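Local coordinates for protein putative Nitroreductase (PDB 3E39) that binds flavin mononucleotide and is probably an FMN-dependent oxidoreductase of the nitroreductase family, assembled from two subunits, at residues V26-V31 with L53-A57; A30-I34 with A111-L117; L83-E89 with R142-A148. All coordinates share one frame; numbering follows the deposited sequence.

Contact 1 of 3, residues V26-V31 with L53-A57; sequences VSDEAV and LVIRA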
ATOM      1  N   VAL A  26      17.379 -11.897 -12.560  1.00 15.11           N
ATOM      2  CA  VAL A  26      15.980 -11.477 -12.544  1.00 13.38           C
ATOM      3  C   VAL A  26      15.762 -10.868 -13.906  1.00 13.77           C
ATOM      4  O   VAL A  26      16.390  -9.843 -14.254  1.00 12.27           O
ATOM      5  CB  VAL A  26      15.690 -10.444 -11.455  1.00 12.20           C
ATOM      6  CG1 VAL A  26      14.242  -9.979 -11.535  1.00 11.85           C
ATOM      7  CG2 VAL A  26      15.971 -11.017 -10.070  1.00 16.87           C
ATOM      8  N   SER A  27      14.874 -11.462 -14.691  1.00 13.51           N
ATOM      9  CA  SER A  27      14.638 -10.993 -16.045  1.00 14.48           C
ATOM     10  C   SER A  27      14.046  -9.609 -16.163  1.00 13.53           C
ATOM     11  O   SER A  27      13.388  -9.100 -15.242  1.00 14.74           O
ATOM     12  CB  SER A  27      13.707 -11.955 -16.786  1.00 15.24           C
ATOM     13  OG  SER A  27      12.398 -11.941 -16.252  1.00 11.18           O
ATOM     14  N   ASP A  28      14.300  -9.012 -17.324  1.00 16.67           N
ATOM     15  CA  ASP A  28      13.729  -7.730 -17.672  1.00 15.33           C
ATOM     16  C   ASP A  28      12.217  -7.827 -17.598  1.00 13.90           C
ATOM     17  O   ASP A  28      11.579  -6.852 -17.179  1.00 13.14           O
ATOM     18  CB  ASP A  28      14.114  -7.273 -19.090  1.00 15.50           C
ATOM     19  CG  ASP A  28      15.473  -6.625 -19.155  1.00 19.46           C
ATOM     20  OD1 ASP A  28      16.099  -6.392 -18.101  1.00 20.69           O
ATOM     21  OD2 ASP A  28      15.884  -6.290 -20.289  1.00 23.22           O
ATOM     22  N   GLU A  29      11.653  -8.966 -18.027  1.00 13.89           N
ATOM     23  CA  GLU A  29      10.198  -9.143 -18.010  1.00 14.35           C
ATOM     24  C   GLU A  29       9.657  -9.140 -16.587  1.00 13.37           C
ATOM     25  O   GLU A  29       8.622  -8.485 -16.324  1.00 13.29           O
ATOM     26  CB  GLU A  29       9.769 -10.397 -18.771  1.00 14.74           C
ATOM     27  CG  GLU A  29       8.239 -10.606 -18.864  1.00 15.39           C
ATOM     28  CD  GLU A  29       7.472  -9.441 -19.519  1.00 23.60           C
ATOM     29  OE1 GLU A  29       8.075  -8.511 -20.104  1.00 24.23           O
ATOM     30  OE2 GLU A  29       6.228  -9.461 -19.459  1.00 22.78           O
ATOM     31  N   ALA A  30      10.350  -9.837 -15.672  1.00 11.70           N
ATOM     32  CA  ALA A  30       9.966  -9.806 -14.249  1.00  8.91           C
ATOM     33  C   ALA A  30       9.996  -8.343 -13.738  1.00  9.52           C
ATOM     34  O   ALA A  30       9.031  -7.887 -13.089  1.00  8.20           O
ATOM     35  CB  ALA A  30      10.849 -10.697 -13.395  1.00  9.91           C
ATOM     36  N   VAL A  31      11.067  -7.617 -14.036  1.00  9.85           N
ATOM     37  CA  VAL A  31      11.172  -6.227 -13.563  1.00 11.89           C
ATOM     38  C   VAL A  31      10.018  -5.393 -14.144  1.00  9.25           C
ATOM     39  O   VAL A  31       9.375  -4.579 -13.429  1.00  8.04           O
ATOM     40  CB  VAL A  31      12.548  -5.587 -13.880  1.00 11.68           C
ATOM     41  CG1 VAL A  31      12.540  -4.093 -13.524  1.00 11.85           C
ATOM     42  CG2 VAL A  31      13.668  -6.380 -13.124  1.00 10.21           C
ATOM     43  N   LEU A  53      13.196   4.230 -10.454  1.00  9.19           N
ATOM     44  CA  LEU A  53      14.528   4.107 -11.025  1.00  8.91           C
ATOM     45  C   LEU A  53      15.043   2.711 -10.732  1.00  8.50           C
ATOM     46  O   LEU A  53      15.167   2.317  -9.573  1.00  9.67           O
ATOM     47  CB  LEU A  53      15.459   5.159 -10.447  1.00  8.78           C
ATOM     48  CG  LEU A  53      16.898   5.133 -10.982  1.00 10.96           C
ATOM     49  CD1 LEU A  53      17.004   5.178 -12.513  1.00 18.14           C
ATOM     50  CD2 LEU A  53      17.654   6.255 -10.309  1.00 11.26           C
ATOM     51  N   VAL A  54      15.355   1.973 -11.788  1.00  8.26           N
ATOM     52  CA  VAL A  54      15.872   0.609 -11.655  1.00  8.47           C
ATOM     53  C   VAL A  54      17.381   0.612 -11.588  1.00 10.48           C
ATOM     54  O   VAL A  54      18.039   1.241 -12.441  1.00 11.00           O
ATOM     55  CB  VAL A  54      15.396  -0.273 -12.858  1.00 10.04           C
ATOM     56  CG1 VAL A  54      15.986  -1.698 -12.788  1.00 12.53           C
ATOM     57  CG2 VAL A  54      13.844  -0.309 -12.941  1.00  9.31           C
ATOM     58  N   ILE A  55      17.926  -0.118 -10.593  1.00 10.19           N
ATOM     59  CA  ILE A  55      19.376  -0.238 -10.420  1.00 10.07           C
ATOM     60  C   ILE A  55      19.714  -1.709 -10.278  1.00 10.21           C
ATOM     61  O   ILE A  55      19.412  -2.319  -9.243  1.00 10.98           O
ATOM     62  CB  ILE A  55      19.902   0.507  -9.163  1.00 11.45           C
ATOM     63  CG1 ILE A  55      19.545   2.004  -9.212  1.00 13.75           C
ATOM     64  CG2 ILE A  55      21.421   0.343  -9.029  1.00 10.96           C
ATOM     65  CD1 ILE A  55      20.218   2.789 -10.284  1.00 20.74           C
ATOM     66  N   ARG A  56      20.309  -2.293 -11.313  1.00 13.11           N
ATOM     67  CA  ARG A  56      20.736  -3.700 -11.246  1.00 13.04           C
ATOM     68  C   ARG A  56      22.056  -3.892 -10.512  1.00 13.96           C
ATOM     69  O   ARG A  56      22.811  -2.960 -10.335  1.00 13.14           O
ATOM     70  CB  ARG A  56      20.819  -4.322 -12.636  1.00 14.98           C
ATOM     71  CG  ARG A  56      19.454  -4.486 -13.259  1.00 17.38           C
ATOM     72  CD  ARG A  56      19.527  -5.147 -14.578  1.00 18.83           C
ATOM     73  NE  ARG A  56      18.229  -5.597 -15.096  1.00 18.84           N
ATOM     74  CZ  ARG A  56      17.616  -6.743 -14.772  1.00 19.63           C
ATOM     75  NH1 ARG A  56      18.148  -7.580 -13.878  1.00 20.25           N
ATOM     76  NH2 ARG A  56      16.465  -7.060 -15.358  1.00 18.54           N
ATOM     77  N   ALA A  57      22.315  -5.128 -10.106  1.00 13.63           N
ATOM     78  CA  ALA A  57      23.499  -5.478  -9.317  1.00 15.89           C
ATOM     79  C   ALA A  57      24.805  -5.091  -9.998  1.00 18.15           C
ATOM     80  O   ALA A  57      25.793  -4.728  -9.339  1.00 17.95           O
ATOM     81  CB  ALA A  57      23.493  -6.979  -9.039  1.00 16.82           C
TER
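R56 spans the gap between strand 50-56 and the start of helix 28-39, and its guanidinium group ends against the backbone of V26 and the side chain of D28. The chain runs extended from CG to NE, which carries the charged end away from the strand. There NH1 and NH2 grip a single atom end-on: V26 O lies 2.9 Å from R56 NH1 and 3.0 Å from R56 NH2. The oxygen lies nearly in the guanidinium plane. NH2 has a second acceptor in D28 OD1, which completes a salt bridge at 2.8 Å from R56 NH2. D28 uses the anti lone pair of this oxygen, and its carboxylate is turned 46° from the guanidinium plane.

The site is the N-terminal turn of the helix, where S27 is the N-cap: its OG accepts from A30 N at 3.0 Å. R56 thus ties an edge strand of the antiparallel sheet, as counted within this chain, to the residues at and just before the helix start.

V31, one turn further on, packs close beside the ion pair, coming from the opposite direction to R56. Its CG2 lies 3.6 Å from R56 NH2, while CG1, anti to the backbone N (chi1 173°), meets V54 CG2 at 4.0 Å. Both valines also touch V80 on the adjoining strand, and P175 of the second subunit packs on D28.

Contact 2 of 3, residues A30-I34 with A111-L117; sequences AVRLI and AAHALQL
A111 and I34 bring helix 94-114 and helix 28-39 together where their backbones approach most closely in this contact, with CA atoms 5.4 Å apart. This is helix-helix packing that includes the C-terminal end of helix 94-114, which closes in a Schellman motif, and no hydrogen bond crosses between the two segments. The small A111 side chain is consistent with so close an approach: its CB rests 4.1 Å from I34 CA, against the backbone of the other helix rather than the end of a side chain.

A112 follows with its CB 4.1 Å from I34 CD1. The side chain of A112 is about 7 Å from that of R15, a residue that binds FMN. Its carbonyl oxygen takes part in the helix ending, since A112 O accepts from L117 N, and Q116 N donates to H113 O as the second bond of the motif.

L115 is the first residue to leave helical geometry. With CG beside the backbone N (chi1 -67°), its two methyl groups meet different parts of the opposing helix. CD1 is directed at A30 and I34, lying 3.8 Å from A30 O and 3.9 Å from I34 CG1; CD2 meets L33 CD1, the two leucine side chains crossing at about a right angle. L33 and A111 are both packed in addition by L9 of the second subunit, so the helix pair forms part of the dimer contact.

Q116, with positive phi (59°), is the C-prime residue and turns the chain so that L117 again faces helix 28-39. The CD1 methyl of L117 touches two side chains of that helix, 4.1 Å from A30 CB and 3.9 Å from I34 CD1.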
ATOM      1  N   ALA A  30      10.350  -9.837 -15.672  1.00 11.70           N
ATOM      2  CA  ALA A  30       9.966  -9.806 -14.249  1.00  8.91           C
ATOM      3  C   ALA A  30       9.996  -8.343 -13.738  1.00  9.52           C
ATOM      4  O   ALA A  30       9.031  -7.887 -13.089  1.00  8.20           O
ATOM      5  CB  ALA A  30      10.849 -10.697 -13.395  1.00  9.91           C
ATOM      6  N   VAL A  31      11.067  -7.617 -14.036  1.00  9.85           N
ATOM      7  CA  VAL A  31      11.172  -6.227 -13.563  1.00 11.89           C
ATOM      8  C   VAL A  31      10.018  -5.393 -14.144  1.00  9.25           C
ATOM      9  O   VAL A  31       9.375  -4.579 -13.429  1.00  8.04           O
ATOM     10  CB  VAL A  31      12.548  -5.587 -13.880  1.00 11.68           C
ATOM     11  CG1 VAL A  31      12.540  -4.093 -13.524  1.00 11.85           C
ATOM     12  CG2 VAL A  31      13.668  -6.380 -13.124  1.00 10.21           C
ATOM     13  N   ARG A  32       9.747  -5.595 -15.430  1.00  9.11           N
ATOM     14  CA  ARG A  32       8.650  -4.880 -16.093  1.00 10.85           C
ATOM     15  C   ARG A  32       7.303  -5.178 -15.426  1.00 10.66           C
ATOM     16  O   ARG A  32       6.513  -4.253 -15.156  1.00 10.70           O
ATOM     17  CB  ARG A  32       8.585  -5.237 -17.589  1.00 13.15           C
ATOM     18  CG  ARG A  32       7.692  -4.271 -18.352  1.00 12.94           C
ATOM     19  CD  ARG A  32       7.432  -4.738 -19.785  1.00 16.97           C
ATOM     20  NE  ARG A  32       6.589  -5.935 -19.809  1.00 21.24           N
ATOM     21  CZ  ARG A  32       5.258  -5.930 -19.676  1.00 22.63           C
ATOM     22  NH1 ARG A  32       4.590  -4.798 -19.503  1.00 26.83           N
ATOM     23  NH2 ARG A  32       4.589  -7.080 -19.711  1.00 21.26           N
ATOM     24  N   LEU A  33       7.023  -6.452 -15.166  1.00  8.47           N
ATOM     25  CA  LEU A  33       5.771  -6.838 -14.510  1.00  8.50           C
ATOM     26  C   LEU A  33       5.655  -6.224 -13.105  1.00  7.41           C
ATOM     27  O   LEU A  33       4.554  -5.799 -12.702  1.00 10.01           O
ATOM     28  CB  LEU A  33       5.600  -8.347 -14.427  1.00 10.37           C
ATOM     29  CG  LEU A  33       5.381  -9.022 -15.774  1.00  9.99           C
ATOM     30  CD1 LEU A  33       5.469 -10.527 -15.617  1.00 15.12           C
ATOM     31  CD2 LEU A  33       4.019  -8.579 -16.394  1.00 12.00           C
ATOM     32  N   ILE A  34       6.781  -6.161 -12.383  1.00  7.87           N
ATOM     33  CA  ILE A  34       6.793  -5.570 -11.053  1.00  8.07           C
ATOM     34  C   ILE A  34       6.473  -4.068 -11.154  1.00 10.20           C
ATOM     35  O   ILE A  34       5.634  -3.536 -10.435  1.00  8.80           O
ATOM     36  CB  ILE A  34       8.118  -5.833 -10.316  1.00  8.87           C
ATOM     37  CG1 ILE A  34       8.229  -7.323  -9.942  1.00 10.69           C
ATOM     38  CG2 ILE A  34       8.197  -5.006  -9.036  1.00  9.78           C
ATOM     39  CD1 ILE A  34       9.652  -7.784  -9.538  1.00 10.76           C
ATOM     40  N   ALA A 111       3.649  -8.379  -6.307  1.00  8.74           N
ATOM     41  CA  ALA A 111       4.017  -8.793  -7.652  1.00  9.32           C
ATOM     42  C   ALA A 111       5.294  -9.627  -7.632  1.00  8.69           C
ATOM     43  O   ALA A 111       5.355 -10.681  -8.291  1.00 10.25           O
ATOM     44  CB  ALA A 111       4.163  -7.601  -8.587  1.00  8.15           C
ATOM     45  N   ALA A 112       6.291  -9.183  -6.866  1.00  9.06           N
ATOM     46  CA  ALA A 112       7.539  -9.951  -6.743  1.00  9.75           C
ATOM     47  C   ALA A 112       7.236 -11.332  -6.175  1.00 11.13           C
ATOM     48  O   ALA A 112       7.701 -12.340  -6.700  1.00 11.23           O
ATOM     49  CB  ALA A 112       8.562  -9.216  -5.869  1.00  9.33           C
ATOM     50  N   HIS A 113       6.463 -11.389  -5.090  1.00 10.20           N
ATOM     51  CA  HIS A 113       6.069 -12.673  -4.491  1.00 12.66           C
ATOM     52  C   HIS A 113       5.367 -13.591  -5.492  1.00 13.38           C
ATOM     53  O   HIS A 113       5.682 -14.804  -5.579  1.00 14.45           O
ATOM     54  CB  HIS A 113       5.161 -12.407  -3.294  1.00 10.96           C
ATOM     55  CG  HIS A 113       4.618 -13.643  -2.662  1.00 12.33           C
ATOM     56  ND1 HIS A 113       5.301 -14.340  -1.692  1.00 17.42           N
ATOM     57  CD2 HIS A 113       3.458 -14.309  -2.867  1.00 16.53           C
ATOM     58  CE1 HIS A 113       4.575 -15.382  -1.316  1.00 19.83           C
ATOM     59  NE2 HIS A 113       3.452 -15.384  -2.012  1.00 12.73           N
ATOM     60  N   ALA A 114       4.410 -13.020  -6.225  1.00 11.47           N
ATOM     61  CA  ALA A 114       3.629 -13.735  -7.259  1.00 12.81           C
ATOM     62  C   ALA A 114       4.539 -14.322  -8.340  1.00 14.99           C
ATOM     63  O   ALA A 114       4.235 -15.353  -8.942  1.00 16.15           O
ATOM     64  CB  ALA A 114       2.586 -12.790  -7.898  1.00 12.84           C
ATOM     65  N   LEU A 115       5.667 -13.659  -8.581  1.00 11.65           N
ATOM     66  CA  LEU A 115       6.639 -14.114  -9.577  1.00 12.83           C
ATOM     67  C   LEU A 115       7.709 -15.038  -8.992  1.00 14.63           C
ATOM     68  O   LEU A 115       8.719 -15.295  -9.654  1.00 15.93           O
ATOM     69  CB  LEU A 115       7.286 -12.901 -10.268  1.00 10.95           C
ATOM     70  CG  LEU A 115       6.400 -12.026 -11.171  1.00 13.78           C
ATOM     71  CD1 LEU A 115       7.101 -10.748 -11.547  1.00 14.87           C
ATOM     72  CD2 LEU A 115       5.989 -12.762 -12.443  1.00 19.70           C
ATOM     73  N   GLN A 116       7.461 -15.541  -7.777  1.00 14.04           N
ATOM     74  CA  GLN A 116       8.368 -16.404  -7.020  1.00 17.36           C
ATOM     75  C   GLN A 116       9.715 -15.735  -6.760  1.00 16.89           C
ATOM     76  O   GLN A 116      10.756 -16.396  -6.677  1.00 14.79           O
ATOM     77  CB  GLN A 116       8.530 -17.766  -7.702  1.00 16.59           C
ATOM     78  CG  GLN A 116       7.164 -18.401  -7.967  1.00 20.62           C
ATOM     79  CD  GLN A 116       7.227 -19.821  -8.482  1.00 27.74           C
ATOM     80  OE1 GLN A 116       8.267 -20.481  -8.429  1.00 38.84           O
ATOM     81  NE2 GLN A 116       6.088 -20.308  -8.982  1.00 43.04           N
ATOM     82  N   LEU A 117       9.692 -14.410  -6.649  1.00 12.50           N
ATOM     83  CA  LEU A 117      10.885 -13.675  -6.278  1.00 12.98           C
ATOM     84  C   LEU A 117      10.778 -13.302  -4.817  1.00 12.58           C
ATOM     85  O   LEU A 117       9.682 -13.298  -4.236  1.00 14.88           O
ATOM     86  CB  LEU A 117      11.067 -12.420  -7.137  1.00 12.96           C
ATOM     87  CG  LEU A 117      11.270 -12.631  -8.626  1.00 13.32           C
ATOM     88  CD1 LEU A 117      11.265 -11.295  -9.330  1.00 12.90           C
ATOM     89  CD2 LEU A 117      12.585 -13.405  -8.874  1.00 13.43           C
TER

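Contact 3 of 3, residues L83-E89 with R142-A148; sequences LVFLDRE and RLSFEAA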
ATOM      1  N   LEU A  83      14.172   1.927  -6.988  1.00  7.92           N
ATOM      2  CA  LEU A  83      14.009   3.121  -6.186  1.00  8.30           C
ATOM      3  C   LEU A  83      12.662   3.768  -6.507  1.00  9.68           C
ATOM      4  O   LEU A  83      12.296   3.919  -7.685  1.00  9.62           O
ATOM      5  CB  LEU A  83      15.165   4.094  -6.389  1.00  8.09           C
ATOM      6  CG  LEU A  83      16.566   3.534  -6.179  1.00  8.88           C
ATOM      7  CD1 LEU A  83      17.627   4.635  -6.410  1.00 12.70           C
ATOM      8  CD2 LEU A  83      16.707   2.935  -4.809  1.00 10.15           C
ATOM      9  N   VAL A  84      11.916   4.102  -5.455  1.00  7.66           N
ATOM     10  CA  VAL A  84      10.606   4.715  -5.581  1.00  6.84           C
ATOM     11  C   VAL A  84      10.640   6.156  -5.071  1.00  7.36           C
ATOM     12  O   VAL A  84      11.140   6.428  -3.978  1.00  8.27           O
ATOM     13  CB  VAL A  84       9.584   3.913  -4.767  1.00  7.43           C
ATOM     14  CG1 VAL A  84       8.150   4.424  -5.012  1.00  7.07           C
ATOM     15  CG2 VAL A  84       9.730   2.415  -5.100  1.00 11.66           C
ATOM     16  N   PHE A  85      10.055   7.066  -5.852  1.00  6.56           N
ATOM     17  CA  PHE A  85      10.027   8.476  -5.518  1.00  4.76           C
ATOM     18  C   PHE A  85       8.637   9.056  -5.771  1.00  7.56           C
ATOM     19  O   PHE A  85       7.786   8.461  -6.450  1.00  7.16           O
ATOM     20  CB  PHE A  85      10.964   9.304  -6.425  1.00  8.44           C
ATOM     21  CG  PHE A  85      12.363   8.789  -6.500  1.00  7.73           C
ATOM     22  CD1 PHE A  85      12.677   7.764  -7.381  1.00  9.48           C
ATOM     23  CD2 PHE A  85      13.371   9.337  -5.717  1.00  8.41           C
ATOM     24  CE1 PHE A  85      13.950   7.265  -7.450  1.00  8.24           C
ATOM     25  CE2 PHE A  85      14.656   8.838  -5.795  1.00  9.56           C
ATOM     26  CZ  PHE A  85      14.946   7.811  -6.655  1.00  8.19           C
ATOM     27  N   LEU A  86       8.384  10.198  -5.157  1.00  6.49           N
ATOM     28  CA  LEU A  86       7.252  11.014  -5.545  1.00  8.73           C
ATOM     29  C   LEU A  86       7.827  12.214  -6.292  1.00 10.52           C
ATOM     30  O   LEU A  86       8.845  12.805  -5.894  1.00 10.83           O
ATOM     31  CB  LEU A  86       6.430  11.533  -4.369  1.00  9.82           C
ATOM     32  CG  LEU A  86       5.666  10.500  -3.556  1.00  8.02           C
ATOM     33  CD1 LEU A  86       5.170  11.067  -2.273  1.00  9.15           C
ATOM     34  CD2 LEU A  86       4.520   9.955  -4.398  1.00  6.40           C
ATOM     35  N   ASP A  87       7.177  12.545  -7.394  1.00  9.70           N
ATOM     36  CA  ASP A  87       7.487  13.755  -8.154  1.00  9.37           C
ATOM     37  C   ASP A  87       6.826  14.900  -7.395  1.00  8.70           C
ATOM     38  O   ASP A  87       5.600  14.979  -7.281  1.00  9.90           O
ATOM     39  CB  ASP A  87       6.939  13.626  -9.564  1.00 10.71           C
ATOM     40  CG  ASP A  87       7.177  14.874 -10.418  1.00 16.76           C
ATOM     41  OD1 ASP A  87       7.314  15.983  -9.887  1.00 18.42           O
ATOM     42  OD2 ASP A  87       7.164  14.744 -11.640  1.00 24.31           O
ATOM     43  N   ARG A  88       7.631  15.800  -6.867  1.00 10.40           N
ATOM     44  CA  ARG A  88       7.104  16.923  -6.080  1.00 13.65           C
ATOM     45  C   ARG A  88       6.132  17.813  -6.840  1.00 14.28           C
ATOM     46  O   ARG A  88       5.251  18.405  -6.219  1.00 19.33           O
ATOM     47  CB  ARG A  88       8.238  17.758  -5.480  1.00 11.58           C
ATOM     48  CG  ARG A  88       9.065  16.965  -4.471  1.00 13.05           C
ATOM     49  CD  ARG A  88      10.150  17.803  -3.790  1.00 16.31           C
ATOM     50  NE  ARG A  88      10.999  16.997  -2.918  1.00 17.47           N
ATOM     51  CZ  ARG A  88      10.714  16.667  -1.657  1.00 12.18           C
ATOM     52  NH1 ARG A  88       9.578  17.045  -1.087  1.00 16.17           N
ATOM     53  NH2 ARG A  88      11.550  15.908  -0.980  1.00 19.49           N
ATOM     54  N   GLU A  89       6.276  17.899  -8.162  1.00 17.30           N
ATOM     55  CA  GLU A  89       5.344  18.701  -8.966  1.00 19.23           C
ATOM     56  C   GLU A  89       3.961  18.073  -9.084  1.00 19.56           C
ATOM     57  O   GLU A  89       2.972  18.782  -9.196  1.00 22.07           O
ATOM     58  CB  GLU A  89       5.921  18.968 -10.364  1.00 21.46           C
ATOM     59  CG  GLU A  89       7.068  19.943 -10.323  1.00 24.92           C
ATOM     60  CD  GLU A  89       6.635  21.263  -9.690  1.00 34.05           C
ATOM     61  OE1 GLU A  89       5.606  21.819 -10.158  1.00 33.02           O
ATOM     62  OE2 GLU A  89       7.292  21.718  -8.719  1.00 29.06           O
ATOM     63  N   ARG A 142      13.165  18.146  -6.817  1.00 14.25           N
ATOM     64  CA  ARG A 142      12.181  17.610  -7.747  1.00 14.18           C
ATOM     65  C   ARG A 142      11.545  16.323  -7.255  1.00 13.62           C
ATOM     66  O   ARG A 142      10.397  16.042  -7.591  1.00 12.20           O
ATOM     67  CB  ARG A 142      12.801  17.295  -9.091  1.00 14.73           C
ATOM     68  CG  ARG A 142      11.784  16.809 -10.134  1.00 20.00           C
ATOM     69  CD  ARG A 142      10.542  17.770 -10.244  1.00 29.67           C
ATOM     70  NE  ARG A 142       9.517  17.261 -11.148  1.00 30.08           N
ATOM     71  CZ  ARG A 142       9.634  17.239 -12.472  1.00 37.37           C
ATOM     72  NH1 ARG A 142      10.735  17.695 -13.078  1.00 41.59           N
ATOM     73  NH2 ARG A 142       8.649  16.743 -13.203  1.00 40.32           N
ATOM     74  N   LEU A 143      12.307  15.555  -6.474  1.00 10.70           N
ATOM     75  CA  LEU A 143      11.868  14.228  -6.060  1.00 10.36           C
ATOM     76  C   LEU A 143      11.953  13.997  -4.563  1.00 10.72           C
ATOM     77  O   LEU A 143      12.903  14.460  -3.923  1.00 11.44           O
ATOM     78  CB  LEU A 143      12.785  13.216  -6.770  1.00  9.19           C
ATOM     79  CG  LEU A 143      12.799  13.182  -8.318  1.00  8.00           C
ATOM     80  CD1 LEU A 143      14.025  12.376  -8.801  1.00 12.28           C
ATOM     81  CD2 LEU A 143      11.483  12.650  -8.871  1.00 10.01           C
ATOM     82  N   SER A 144      10.937  13.324  -4.007  1.00  8.48           N
ATOM     83  CA  SER A 144      10.917  12.862  -2.628  1.00  8.41           C
ATOM     84  C   SER A 144      11.217  11.360  -2.697  1.00 10.02           C
ATOM     85  O   SER A 144      10.513  10.636  -3.387  1.00 10.14           O
ATOM     86  CB  SER A 144       9.551  13.092  -1.977  1.00  9.25           C
ATOM     87  OG  SER A 144       9.477  12.384  -0.774  1.00 11.59           O
ATOM     88  N   PHE A 145      12.277  10.926  -2.017  1.00  8.84           N
ATOM     89  CA  PHE A 145      12.715   9.558  -2.026  1.00  9.80           C
ATOM     90  C   PHE A 145      11.858   8.805  -1.026  1.00  8.28           C
ATOM     91  O   PHE A 145      11.920   9.089   0.169  1.00 10.99           O
ATOM     92  CB  PHE A 145      14.220   9.509  -1.710  1.00  7.95           C
ATOM     93  CG  PHE A 145      14.830   8.131  -1.700  1.00  8.68           C
ATOM     94  CD1 PHE A 145      14.390   7.113  -2.548  1.00  6.65           C
ATOM     95  CD2 PHE A 145      15.932   7.873  -0.877  1.00 12.17           C
ATOM     96  CE1 PHE A 145      14.981   5.853  -2.522  1.00 11.11           C
ATOM     97  CE2 PHE A 145      16.540   6.619  -0.877  1.00 10.02           C
ATOM     98  CZ  PHE A 145      16.069   5.609  -1.706  1.00 10.37           C
ATOM     99  N   GLU A 146      11.063   7.851  -1.526  1.00  5.96           N
ATOM    100  CA  GLU A 146      10.106   7.117  -0.684  1.00  7.44           C
ATOM    101  C   GLU A 146      10.553   5.752  -0.153  1.00  7.50           C
ATOM    102  O   GLU A 146      10.255   5.409   0.995  1.00  9.04           O
ATOM    103  CB  GLU A 146       8.805   6.929  -1.456  1.00  9.57           C
ATOM    104  CG  GLU A 146       8.176   8.210  -1.892  1.00 12.16           C
ATOM    105  CD  GLU A 146       7.654   9.005  -0.716  1.00 13.33           C
ATOM    106  OE1 GLU A 146       6.742   8.512  -0.003  1.00  8.91           O
ATOM    107  OE2 GLU A 146       8.173  10.111  -0.510  1.00  9.66           O
ATOM    108  N   ALA A 147      11.236   4.967  -0.984  1.00  6.45           N
ATOM    109  CA  ALA A 147      11.632   3.603  -0.615  1.00  6.89           C
ATOM    110  C   ALA A 147      12.545   3.006  -1.648  1.00  8.77           C
ATOM    111  O   ALA A 147      12.583   3.490  -2.772  1.00  7.85           O
ATOM    112  CB  ALA A 147      10.357   2.717  -0.554  1.00  8.63           C
ATOM    113  N   ALA A 148      13.267   1.948  -1.271  1.00  7.84           N
ATOM    114  CA  ALA A 148      14.016   1.133  -2.228  1.00  9.43           C
ATOM    115  C   ALA A 148      13.502  -0.287  -2.033  1.00 10.10           C
ATOM    116  O   ALA A 148      13.328  -0.702  -0.918  1.00 13.32           O
ATOM    117  CB  ALA A 148      15.526   1.170  -1.959  1.00  8.27           C
TER
HETATM  118  O   HOH W   1      14.048  15.244  -1.466  1.00 23.92           O
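F85 and F145 face each other as a non-hydrogen-bonded pair of two antiparallel strands, their rings oblique, with planes 32° apart and centroids separated by 5.4 Å. F85 CE2 approaches F145 CD1 at 3.7 Å, and L83 CD2 touches the F145 ring on the same sheet face.

Here the register slips by one residue: E146 and A147 both face V84 in a classic beta bulge. V84 O accepts from E146 N at 2.8 Å. On the opposite sheet face E146 crosses L86, and its OE2 accepts from S144 OG at 2.6 Å.

Where strand 80-87 ends, D87 CG is anti to the backbone N (chi1 178°), bringing the carboxylate to R142, which clasps it side-on with the two planes 57° apart. R142 NE reaches D87 OD1 from above the carboxylate plane (2.8 Å), and R142 NH2 meets D87 OD2 on its syn side, tilted from the plane (2.9 Å). E89 N donates to OD1 from the opposite face in an Asx turn. One face of the R88 guanidinium covers S144 CB, offset toward the rim; a water accepts from R88 NH2 and donates to L143 O, while R88 NE bonds to P140 O.

Strands 80-87 and 143-152 are the sheet's central pair: helix 129-135 covers the phenylalanines, helix 94-114 packs on V84, L86 and E146, and strand 50-56 supplies R51 as a second partner of D87.

How the contacts relate
Contacts 1 and 2 share A30 and V31, so helix 28-39 is held on one side to strand 50-56 and on another to helix 94-114; their centres are 10 Å apart, and V26 CG1 meets L117 CD1 at 3.9 Å. Contact 1 joins contact 3 through the sheet, where L53 O and L83 N are 2.8 Å apart, a probable hydrogen bond. Contacts 2 and 3 do not touch, their nearest atoms being about 9 Å apart. Contact 3 comes closer to a bound FMN, about 7 Å from the A147 side chain, against about 12 Å from A112 in contact 2; contact 1 lies away from the annotated sites. All three reach the second subunit.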